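Local coordinates for protein URE2 (Lodderomyces elongisporus NRRL YB-4239, PDB 4EXJ) that is of unknown function but is a glutathione S-transferase-like protein related to URE2 that may bind glutathione, at residues T108-Q113 with K141-M146; F145-L150 with N191-E196; R153-G158 with F199-A204. One frame throughout, in Å; residues are numbered along the deposited sequence.

Contact 1 (T108-Q113 with K141-M146)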
loop_
_atom_site.group_PDB
_atom_site.type_symbol
_atom_site.label_atom_id
_atom_site.label_comp_id
_atom_site.label_asym_id
_atom_site.label_seq_id
_atom_site.Cartn_x
_atom_site.Cartn_y
_atom_site.Cartn_z
ATOM N N THR B 108 -1.505 0.843 3.211
ATOM C CA THR B 108 -2.840 0.419 2.751
ATOM C C THR B 108 -3.852 0.404 3.875
ATOM O O THR B 108 -4.962 0.902 3.739
ATOM C CB THR B 108 -2.787 -0.964 2.069
ATOM O OG1 THR B 108 -2.250 -1.940 2.962
ATOM C CG2 THR B 108 -1.869 -0.933 0.836
ATOM N N GLN B 109 -3.473 -0.186 4.992
ATOM C CA GLN B 109 -4.437 -0.387 6.062
ATOM C C GLN B 109 -4.491 0.745 7.083
ATOM O O GLN B 109 -5.508 0.891 7.779
ATOM C CB GLN B 109 -4.165 -1.705 6.790
ATOM C CG GLN B 109 -4.129 -2.920 5.887
ATOM C CD GLN B 109 -5.311 -2.983 4.938
ATOM O OE1 GLN B 109 -6.475 -2.996 5.366
ATOM N NE2 GLN B 109 -5.021 -3.037 3.638
ATOM N N PHE B 110 -3.402 1.487 7.263
ATOM C CA PHE B 110 -3.475 2.650 8.154
ATOM C C PHE B 110 -3.775 3.901 7.358
ATOM O O PHE B 110 -4.881 4.418 7.437
ATOM C CB PHE B 110 -2.227 2.816 9.051
ATOM C CG PHE B 110 -2.423 3.793 10.192
ATOM C CD1 PHE B 110 -2.557 5.164 9.952
ATOM C CD2 PHE B 110 -2.473 3.331 11.497
ATOM C CE1 PHE B 110 -2.745 6.066 11.017
ATOM C CE2 PHE B 110 -2.660 4.219 12.568
ATOM C CZ PHE B 110 -2.797 5.586 12.323
ATOM N N GLN B 111 -2.817 4.371 6.563
ATOM C CA GLN B 111 -3.002 5.674 5.941
ATOM C C GLN B 111 -4.193 5.669 4.968
ATOM O O GLN B 111 -5.095 6.525 5.065
ATOM C CB GLN B 111 -1.722 6.112 5.235
ATOM C CG GLN B 111 -1.864 7.483 4.527
ATOM C CD GLN B 111 -2.091 8.676 5.464
ATOM O OE1 GLN B 111 -2.953 9.529 5.188
ATOM N NE2 GLN B 111 -1.311 8.766 6.541
ATOM N N SER B 112 -4.201 4.722 4.032
ATOM C CA SER B 112 -5.206 4.751 2.954
ATOM C C SER B 112 -6.631 4.499 3.451
ATOM O O SER B 112 -7.565 5.155 2.986
ATOM C CB SER B 112 -4.850 3.735 1.872
ATOM O OG SER B 112 -3.841 4.282 1.039
ATOM N N GLN B 113 -6.806 3.513 4.310
ATOM C CA GLN B 113 -8.105 3.137 4.861
ATOM C C GLN B 113 -8.699 4.047 5.910
ATOM O O GLN B 113 -9.836 3.930 6.202
ATOM C CB GLN B 113 -8.087 1.730 5.442
ATOM C CG GLN B 113 -8.112 0.618 4.447
ATOM C CD GLN B 113 -9.440 0.459 3.796
ATOM O OE1 GLN B 113 -10.391 0.081 4.430
ATOM N NE2 GLN B 113 -9.516 0.789 2.538
ATOM N N LYS B 141 -9.615 -2.146 13.511
ATOM C CA LYS B 141 -8.869 -3.269 12.935
ATOM C C LYS B 141 -7.373 -3.036 12.947
ATOM O O LYS B 141 -6.601 -3.947 13.270
ATOM C CB LYS B 141 -9.284 -3.524 11.483
ATOM C CG LYS B 141 -10.580 -4.309 11.339
ATOM C CD LYS B 141 -11.014 -4.410 9.880
ATOM C CE LYS B 141 -12.440 -4.960 9.769
ATOM N NZ LYS B 141 -13.023 -4.782 8.405
ATOM N N VAL B 142 -6.954 -1.840 12.524
ATOM C CA VAL B 142 -5.528 -1.556 12.462
ATOM C C VAL B 142 -4.892 -1.585 13.857
ATOM O O VAL B 142 -3.795 -2.096 14.026
ATOM C CB VAL B 142 -5.213 -0.243 11.641
ATOM C CG1 VAL B 142 -5.352 1.001 12.465
ATOM C CG2 VAL B 142 -3.813 -0.305 11.023
ATOM N N PHE B 143 -5.596 -1.059 14.867
ATOM C CA PHE B 143 -5.035 -1.039 16.202
ATOM C C PHE B 143 -4.977 -2.438 16.812
ATOM O O PHE B 143 -3.999 -2.754 17.481
ATOM C CB PHE B 143 -5.784 -0.048 17.121
ATOM C CG PHE B 143 -5.559 1.395 16.737
ATOM C CD1 PHE B 143 -4.287 1.837 16.422
ATOM C CD2 PHE B 143 -6.611 2.285 16.663
ATOM C CE1 PHE B 143 -4.060 3.157 16.052
ATOM C CE2 PHE B 143 -6.384 3.608 16.275
ATOM C CZ PHE B 143 -5.106 4.028 15.985
ATOM N N ALA B 144 -5.976 -3.269 16.526
ATOM C CA ALA B 144 -5.943 -4.668 17.004
ATOM C C ALA B 144 -4.712 -5.374 16.440
ATOM O O ALA B 144 -4.016 -6.107 17.142
ATOM C CB ALA B 144 -7.199 -5.414 16.637
ATOM N N PHE B 145 -4.444 -5.132 15.161
ATOM C CA PHE B 145 -3.297 -5.723 14.497
ATOM C C PHE B 145 -1.993 -5.229 15.113
ATOM O O PHE B 145 -1.080 -6.008 15.383
ATOM C CB PHE B 145 -3.318 -5.361 13.012
ATOM C CG PHE B 145 -2.095 -5.802 12.273
ATOM C CD1 PHE B 145 -1.978 -7.114 11.852
ATOM C CD2 PHE B 145 -1.067 -4.919 12.011
ATOM C CE1 PHE B 145 -0.848 -7.530 11.165
ATOM C CE2 PHE B 145 0.067 -5.324 11.350
ATOM C CZ PHE B 145 0.172 -6.633 10.911
ATOM N N MET B 146 -1.892 -3.912 15.327
ATOM C CA MET B 146 -0.666 -3.340 15.842
ATOM C C MET B 146 -0.422 -3.842 17.264
ATOM O O MET B 146 0.716 -4.103 17.653
ATOM C CB MET B 146 -0.710 -1.806 15.806
ATOM C CG MET B 146 -0.726 -1.261 14.369
ATOM S SD MET B 146 -1.132 0.515 14.332
ATOM C CE MET B 146 0.314 1.262 15.021
#
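The Phe110 ring meets Met146 and Phe143 at its edge. Met146 SD lies near the plane of that ring, 5.4 Å from its centroid and 77° off the normal, a Met-aromatic contact in which the polarisable sulfur meets the ring hydrogens. Also near the ring plane, Phe110 CE2 is 3.9 Å from Phe143 CE1, the nearest atoms of two phenylalanines whose side chains meet at a slant. Phe143 in turn carries CG1 of its own neighbour Val142 over the centre of one face. With its CG anti to the backbone N (chi1 -166°), Phe110 extends its ring toward Val142, which fills the middle with both methyls: CG1 reaches Phe110 CD2 at 3.8 Å, while CG2 lies 3.9 Å from Gln109 O. A beta-branched residue suits this place, since it spreads two methyls close to the backbone. No hydrogen bond crosses between the segments, and the contact is apolar and buried. The short axes run antiparallel, 152° between their directions and 10.1 Å apart, with a pi-type turn at 108-113. Helices 93-120 and 129-149 are thus paired in the mainly helical C-terminal domain of the GST fold; Glu172 of helix 163-179 touches both phenylalanines, and Ser112 packs on Ser112 of the second subunit.

Contact 2 (F145-L150 with N191-E196)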
loop_
_atom_site.group_PDB
_atom_site.type_symbol
_atom_site.label_atom_id
_atom_site.label_comp_id
_atom_site.label_asym_id
_atom_site.label_seq_id
_atom_site.Cartn_x
_atom_site.Cartn_y
_atom_site.Cartn_z
ATOM N N PHE B 145 -4.444 -5.132 15.161
ATOM C CA PHE B 145 -3.297 -5.723 14.497
ATOM C C PHE B 145 -1.993 -5.229 15.113
ATOM O O PHE B 145 -1.080 -6.008 15.383
ATOM C CB PHE B 145 -3.318 -5.361 13.012
ATOM C CG PHE B 145 -2.095 -5.802 12.273
ATOM C CD1 PHE B 145 -1.978 -7.114 11.852
ATOM C CD2 PHE B 145 -1.067 -4.919 12.011
ATOM C CE1 PHE B 145 -0.848 -7.530 11.165
ATOM C CE2 PHE B 145 0.067 -5.324 11.350
ATOM C CZ PHE B 145 0.172 -6.633 10.911
ATOM N N MET B 146 -1.892 -3.912 15.327
ATOM C CA MET B 146 -0.666 -3.340 15.842
ATOM C C MET B 146 -0.422 -3.842 17.264
ATOM O O MET B 146 0.716 -4.103 17.653
ATOM C CB MET B 146 -0.710 -1.806 15.806
ATOM C CG MET B 146 -0.726 -1.261 14.369
ATOM S SD MET B 146 -1.132 0.515 14.332
ATOM C CE MET B 146 0.314 1.262 15.021
ATOM N N GLU B 147 -1.508 -3.984 18.006
ATOM C CA GLU B 147 -1.403 -4.407 19.394
ATOM C C GLU B 147 -0.803 -5.804 19.449
ATOM O O GLU B 147 0.079 -6.078 20.272
ATOM C CB GLU B 147 -2.783 -4.366 20.036
ATOM C CG GLU B 147 -2.780 -4.790 21.504
ATOM C CD GLU B 147 -2.287 -3.683 22.425
ATOM O OE1 GLU B 147 -1.968 -2.584 21.941
ATOM O OE2 GLU B 147 -2.219 -3.896 23.650
ATOM N N THR B 148 -1.270 -6.662 18.554
ATOM C CA THR B 148 -0.785 -8.041 18.434
ATOM C C THR B 148 0.670 -8.070 17.986
ATOM O O THR B 148 1.498 -8.768 18.580
ATOM C CB THR B 148 -1.671 -8.882 17.458
ATOM O OG1 THR B 148 -2.986 -9.060 18.012
ATOM C CG2 THR B 148 -1.041 -10.273 17.221
ATOM N N LYS B 149 0.994 -7.305 16.941
ATOM C CA LYS B 149 2.355 -7.260 16.413
ATOM C C LYS B 149 3.361 -6.791 17.444
ATOM O O LYS B 149 4.512 -7.229 17.441
ATOM C CB LYS B 149 2.467 -6.353 15.175
ATOM C CG LYS B 149 1.698 -6.841 13.975
ATOM C CD LYS B 149 2.079 -8.277 13.620
ATOM C CE LYS B 149 3.403 -8.338 12.895
ATOM N NZ LYS B 149 3.620 -9.699 12.291
ATOM N N LEU B 150 2.931 -5.881 18.310
ATOM C CA LEU B 150 3.826 -5.240 19.255
ATOM C C LEU B 150 3.933 -6.045 20.558
ATOM O O LEU B 150 4.726 -5.710 21.427
ATOM C CB LEU B 150 3.369 -3.804 19.528
ATOM C CG LEU B 150 3.708 -2.854 18.370
ATOM C CD1 LEU B 150 3.038 -1.483 18.575
ATOM C CD2 LEU B 150 5.215 -2.713 18.177
ATOM N N ASN B 191 -7.630 0.616 25.549
ATOM C CA ASN B 191 -7.796 -0.697 24.915
ATOM C C ASN B 191 -6.593 -1.227 24.138
ATOM O O ASN B 191 -6.563 -2.394 23.791
ATOM C CB ASN B 191 -9.040 -0.727 24.021
ATOM C CG ASN B 191 -10.327 -0.660 24.815
ATOM O OD1 ASN B 191 -11.034 0.351 24.787
ATOM N ND2 ASN B 191 -10.625 -1.726 25.548
ATOM N N PHE B 192 -5.609 -0.375 23.876
ATOM C CA PHE B 192 -4.452 -0.782 23.077
ATOM C C PHE B 192 -3.146 -0.344 23.741
ATOM O O PHE B 192 -2.391 0.504 23.227
ATOM C CB PHE B 192 -4.576 -0.241 21.633
ATOM C CG PHE B 192 -5.863 -0.619 20.950
ATOM C CD1 PHE B 192 -6.044 -1.910 20.431
ATOM C CD2 PHE B 192 -6.906 0.303 20.803
ATOM C CE1 PHE B 192 -7.204 -2.265 19.805
ATOM C CE2 PHE B 192 -8.089 -0.064 20.152
ATOM C CZ PHE B 192 -8.238 -1.360 19.663
ATOM N N PRO B 193 -2.858 -0.911 24.918
ATOM C CA PRO B 193 -1.715 -0.457 25.715
ATOM C C PRO B 193 -0.355 -0.687 25.066
ATOM O O PRO B 193 0.545 0.122 25.253
ATOM C CB PRO B 193 -1.841 -1.277 27.019
ATOM C CG PRO B 193 -2.756 -2.409 26.677
ATOM C CD PRO B 193 -3.709 -1.858 25.661
ATOM N N ASN B 194 -0.205 -1.767 24.305
ATOM C CA ASN B 194 1.046 -1.989 23.598
ATOM C C ASN B 194 1.297 -0.892 22.560
ATOM O O ASN B 194 2.434 -0.437 22.405
ATOM C CB ASN B 194 1.070 -3.334 22.880
ATOM C CG ASN B 194 0.999 -4.520 23.825
ATOM O OD1 ASN B 194 1.242 -4.398 25.023
ATOM N ND2 ASN B 194 0.676 -5.685 23.274
ATOM N N VAL B 195 0.245 -0.511 21.830
ATOM C CA VAL B 195 0.413 0.529 20.814
ATOM C C VAL B 195 0.706 1.862 21.476
ATOM O O VAL B 195 1.542 2.623 21.009
ATOM C CB VAL B 195 -0.800 0.633 19.885
ATOM C CG1 VAL B 195 -0.517 1.683 18.765
ATOM C CG2 VAL B 195 -1.139 -0.757 19.317
ATOM N N GLU B 196 0.035 2.153 22.588
ATOM C CA GLU B 196 0.332 3.400 23.289
ATOM C C GLU B 196 1.784 3.465 23.760
ATOM O O GLU B 196 2.457 4.484 23.594
ATOM C CB GLU B 196 -0.607 3.592 24.477
ATOM C CG GLU B 196 -0.257 4.842 25.301
ATOM C CD GLU B 196 -0.684 6.153 24.640
ATOM O OE1 GLU B 196 -1.442 6.124 23.638
ATOM O OE2 GLU B 196 -0.282 7.225 25.150
#
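Glu147 reaches the start of helix 193-203 because its CG stands anti to the backbone N and the chain then bends at chi2 (78°), swinging the carboxylate toward Phe192, Pro193 and Asn194. On the other side Asn194 holds CG beside its own backbone N, and its second torsion turns the amide almost parallel to the carboxylate, the two planes stacked and 9° apart. Two backbone N-H groups grip the acid: Asn194 N gives a bond of 3.0 Å to Glu147 OE2, and Val195 N one of 3.0 Å to Glu147 OE1. Both arrive on the syn side, moderately out of the carboxylate plane. The Asn194 amide returns the favour, its ND2 donating to Glu147 O at 3.1 Å along a nearly straight N-H line (174°), with the acceptor in the amide plane. Glutamate is long enough to reach these amides, and asparagine short enough to meet a main-chain carbonyl. Pro193, which has no N-H to offer, packs its CD 3.2 Å from Glu147 OE2. Beneath this polar layer Val195 CG2 touches Met146 CB at 3.7 Å, and Leu150 adds CD1 against Val195 CA. Phe156 and Trp198 extend the apolar side. Phe192 occupies the N-cap position, and the negative carboxylate would probably be favoured by the positive end of the helix dipole. An acid from a helix remote in sequence thus accepts first-turn N-H groups and pins the start of helix 193-203 to helix 129-149 within the GST C-terminal domain.

Contact 3 (R153-G158 with F199-A204)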
loop_
_atom_site.group_PDB
_atom_site.type_symbol
_atom_site.label_atom_id
_atom_site.label_comp_id
_atom_site.label_asym_id
_atom_site.label_seq_id
_atom_site.Cartn_x
_atom_site.Cartn_y
_atom_site.Cartn_z
ATOM N N ARG B 153 7.401 -6.894 22.327
ATOM C CA ARG B 153 8.522 -6.189 21.713
ATOM C C ARG B 153 8.473 -4.686 21.896
ATOM O O ARG B 153 7.442 -4.121 22.260
ATOM C CB ARG B 153 8.617 -6.512 20.228
ATOM C CG ARG B 153 7.294 -6.583 19.523
ATOM C CD ARG B 153 7.510 -7.222 18.168
ATOM N NE ARG B 153 8.785 -6.777 17.631
ATOM C CZ ARG B 153 9.454 -7.397 16.670
ATOM N NH1 ARG B 153 8.963 -8.507 16.127
ATOM N NH2 ARG B 153 10.615 -6.901 16.254
ATOM N N ASP B 154 9.603 -4.048 21.631
ATOM C CA ASP B 154 9.703 -2.599 21.753
ATOM C C ASP B 154 9.400 -1.928 20.426
ATOM O O ASP B 154 8.820 -0.838 20.392
ATOM C CB ASP B 154 11.100 -2.202 22.192
ATOM C CG ASP B 154 11.292 -2.346 23.688
ATOM O OD1 ASP B 154 10.311 -2.687 24.379
ATOM O OD2 ASP B 154 12.417 -2.100 24.155
ATOM N N TRP B 155 9.824 -2.575 19.353
ATOM C CA TRP B 155 9.729 -1.989 18.007
ATOM C C TRP B 155 9.067 -2.946 17.027
ATOM O O TRP B 155 8.924 -4.143 17.301
ATOM C CB TRP B 155 11.109 -1.621 17.498
ATOM C CG TRP B 155 11.887 -0.751 18.438
ATOM C CD1 TRP B 155 12.987 -1.124 19.185
ATOM C CD2 TRP B 155 11.631 0.619 18.759
ATOM N NE1 TRP B 155 13.444 -0.050 19.920
ATOM C CE2 TRP B 155 12.621 1.026 19.688
ATOM C CE3 TRP B 155 10.666 1.548 18.349
ATOM C CZ2 TRP B 155 12.667 2.321 20.209
ATOM C CZ3 TRP B 155 10.715 2.828 18.877
ATOM C CH2 TRP B 155 11.710 3.206 19.788
ATOM N N PHE B 156 8.652 -2.422 15.867
ATOM C CA PHE B 156 7.926 -3.263 14.926
ATOM C C PHE B 156 8.766 -4.368 14.317
ATOM O O PHE B 156 8.265 -5.478 14.136
ATOM C CB PHE B 156 7.281 -2.424 13.811
ATOM C CG PHE B 156 5.883 -1.968 14.151
ATOM C CD1 PHE B 156 4.809 -2.840 14.068
ATOM C CD2 PHE B 156 5.664 -0.678 14.617
ATOM C CE1 PHE B 156 3.511 -2.417 14.392
ATOM C CE2 PHE B 156 4.382 -0.260 14.967
ATOM C CZ PHE B 156 3.311 -1.126 14.857
ATOM N N VAL B 157 10.024 -4.060 14.030
ATOM C CA VAL B 157 10.903 -4.990 13.327
ATOM C C VAL B 157 12.260 -5.043 14.009
ATOM O O VAL B 157 12.891 -4.014 14.256
ATOM C CB VAL B 157 11.099 -4.581 11.835
ATOM C CG1 VAL B 157 12.004 -5.577 11.112
ATOM C CG2 VAL B 157 9.731 -4.481 11.111
ATOM N N GLY B 158 12.722 -6.251 14.297
ATOM C CA GLY B 158 14.067 -6.383 14.845
ATOM C C GLY B 158 14.143 -5.790 16.235
ATOM O O GLY B 158 13.177 -5.845 16.984
ATOM N N PHE B 199 4.002 3.948 20.839
ATOM C CA PHE B 199 3.947 5.287 20.287
ATOM C C PHE B 199 4.800 6.256 21.113
ATOM O O PHE B 199 5.561 7.061 20.574
ATOM C CB PHE B 199 2.513 5.815 20.151
ATOM C CG PHE B 199 2.451 7.202 19.577
ATOM C CD1 PHE B 199 2.770 7.417 18.244
ATOM C CD2 PHE B 199 2.127 8.295 20.377
ATOM C CE1 PHE B 199 2.729 8.686 17.705
ATOM C CE2 PHE B 199 2.086 9.572 19.848
ATOM C CZ PHE B 199 2.398 9.766 18.497
ATOM N N GLN B 200 4.672 6.171 22.424
ATOM C CA GLN B 200 5.412 7.098 23.276
ATOM C C GLN B 200 6.921 6.921 23.115
ATOM O O GLN B 200 7.673 7.903 23.107
ATOM C CB GLN B 200 4.990 6.922 24.747
ATOM C CG GLN B 200 3.545 7.320 25.034
ATOM C CD GLN B 200 3.239 8.780 24.731
ATOM O OE1 GLN B 200 4.128 9.626 24.707
ATOM N NE2 GLN B 200 1.976 9.077 24.505
ATOM N N ARG B 201 7.380 5.681 22.982
ATOM C CA ARG B 201 8.808 5.475 22.810
ATOM C C ARG B 201 9.272 5.891 21.425
ATOM O O ARG B 201 10.385 6.368 21.259
ATOM C CB ARG B 201 9.262 4.047 23.155
ATOM C CG ARG B 201 8.920 2.961 22.172
ATOM C CD ARG B 201 9.649 1.658 22.575
ATOM N NE ARG B 201 9.113 1.130 23.825
ATOM C CZ ARG B 201 8.085 0.287 23.906
ATOM N NH1 ARG B 201 7.463 -0.154 22.804
ATOM N NH2 ARG B 201 7.663 -0.117 25.098
ATOM N N ALA B 202 8.407 5.725 20.427
ATOM C CA ALA B 202 8.779 6.133 19.078
ATOM C C ALA B 202 8.855 7.658 18.886
ATOM O O ALA B 202 9.787 8.154 18.261
ATOM C CB ALA B 202 7.836 5.504 18.050
ATOM N N ILE B 203 7.874 8.377 19.431
ATOM C CA ILE B 203 7.822 9.821 19.343
ATOM C C ILE B 203 8.983 10.454 20.131
ATOM O O ILE B 203 9.455 11.542 19.786
ATOM C CB ILE B 203 6.448 10.364 19.822
ATOM C CG1 ILE B 203 6.225 11.787 19.309
ATOM C CG2 ILE B 203 6.290 10.278 21.335
ATOM C CD1 ILE B 203 5.917 11.838 17.826
ATOM N N ALA B 204 9.452 9.731 21.148
ATOM C CA ALA B 204 10.560 10.174 21.995
ATOM C C ALA B 204 11.953 9.900 21.401
ATOM O O ALA B 204 12.974 10.313 21.967
ATOM C CB ALA B 204 10.444 9.514 23.374
#
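Asp154 and Trp155 meet Arg201 where the loop between helices 129-149 and 163-179 of the GST C-terminal domain packs on helix 193-203. Arg153, first in the segment, folds its guanidinium back over its own loop: its NE makes a weak hydrogen bond to Trp155 O, and Phe156 O lies over one face of the group. An arginine suits this place because its long chain can bring an N-H to one loop carbonyl and a flat cationic face to another. Asp154 comes next and offers Arg201 two acceptors of different kinds. Its main-chain O takes the hydrogen bond from NH1, while the carboxylate stacks on the guanidinium, the planes 25° apart, with OD1 above the centre of the group. That oxygen is 3.8 Å from Arg201 NH2, a long salt bridge that rests on charge alone, since no N-H points at it. Trp155 then spreads its indole under the aliphatic part of the same arginine. Arg201 CD stands over the six-membered ring, 3.9 Å from its centroid and 14° off the normal, a CH-pi contact, while the guanidinium is turned nearly perpendicular to the ring. At the indole edge sits Ala202, small enough to let Trp155 CZ3 come within 3.8 Å of Ala202 CA. Phe156 meets Phe168 and Trp198 with its ring. Arg201 starts with CG between its backbone N and carbonyl carbon and bends again at chi3, and this path delivers NH1 to Asp154 O at 2.9 Å, with a bent N-H...O angle of 131°.

Overall arrangement
The three contacts lie within the helical C-terminal domain. Contacts 1 and 2 share Phe145 and Met146 on helix 129-149, their centres about 11 Å apart; contacts 2 and 3, also about 11 Å between centres, both use helix 193-203. Contacts 1 and 3 are about 17 Å apart. Phe156, next to Trp155 in the loop, packs its CZ 3.8 Å from CE of Met146, shared by contacts 1 and 2, and 3.7 Å from Leu150 CD1 of contact 2. Contacts 1 and 2 both touch the second subunit; contact 3 does not. In GST relatives glutathione is bound chiefly by the N-terminal thioredoxin-like domain, so these contacts are best read as structural packing.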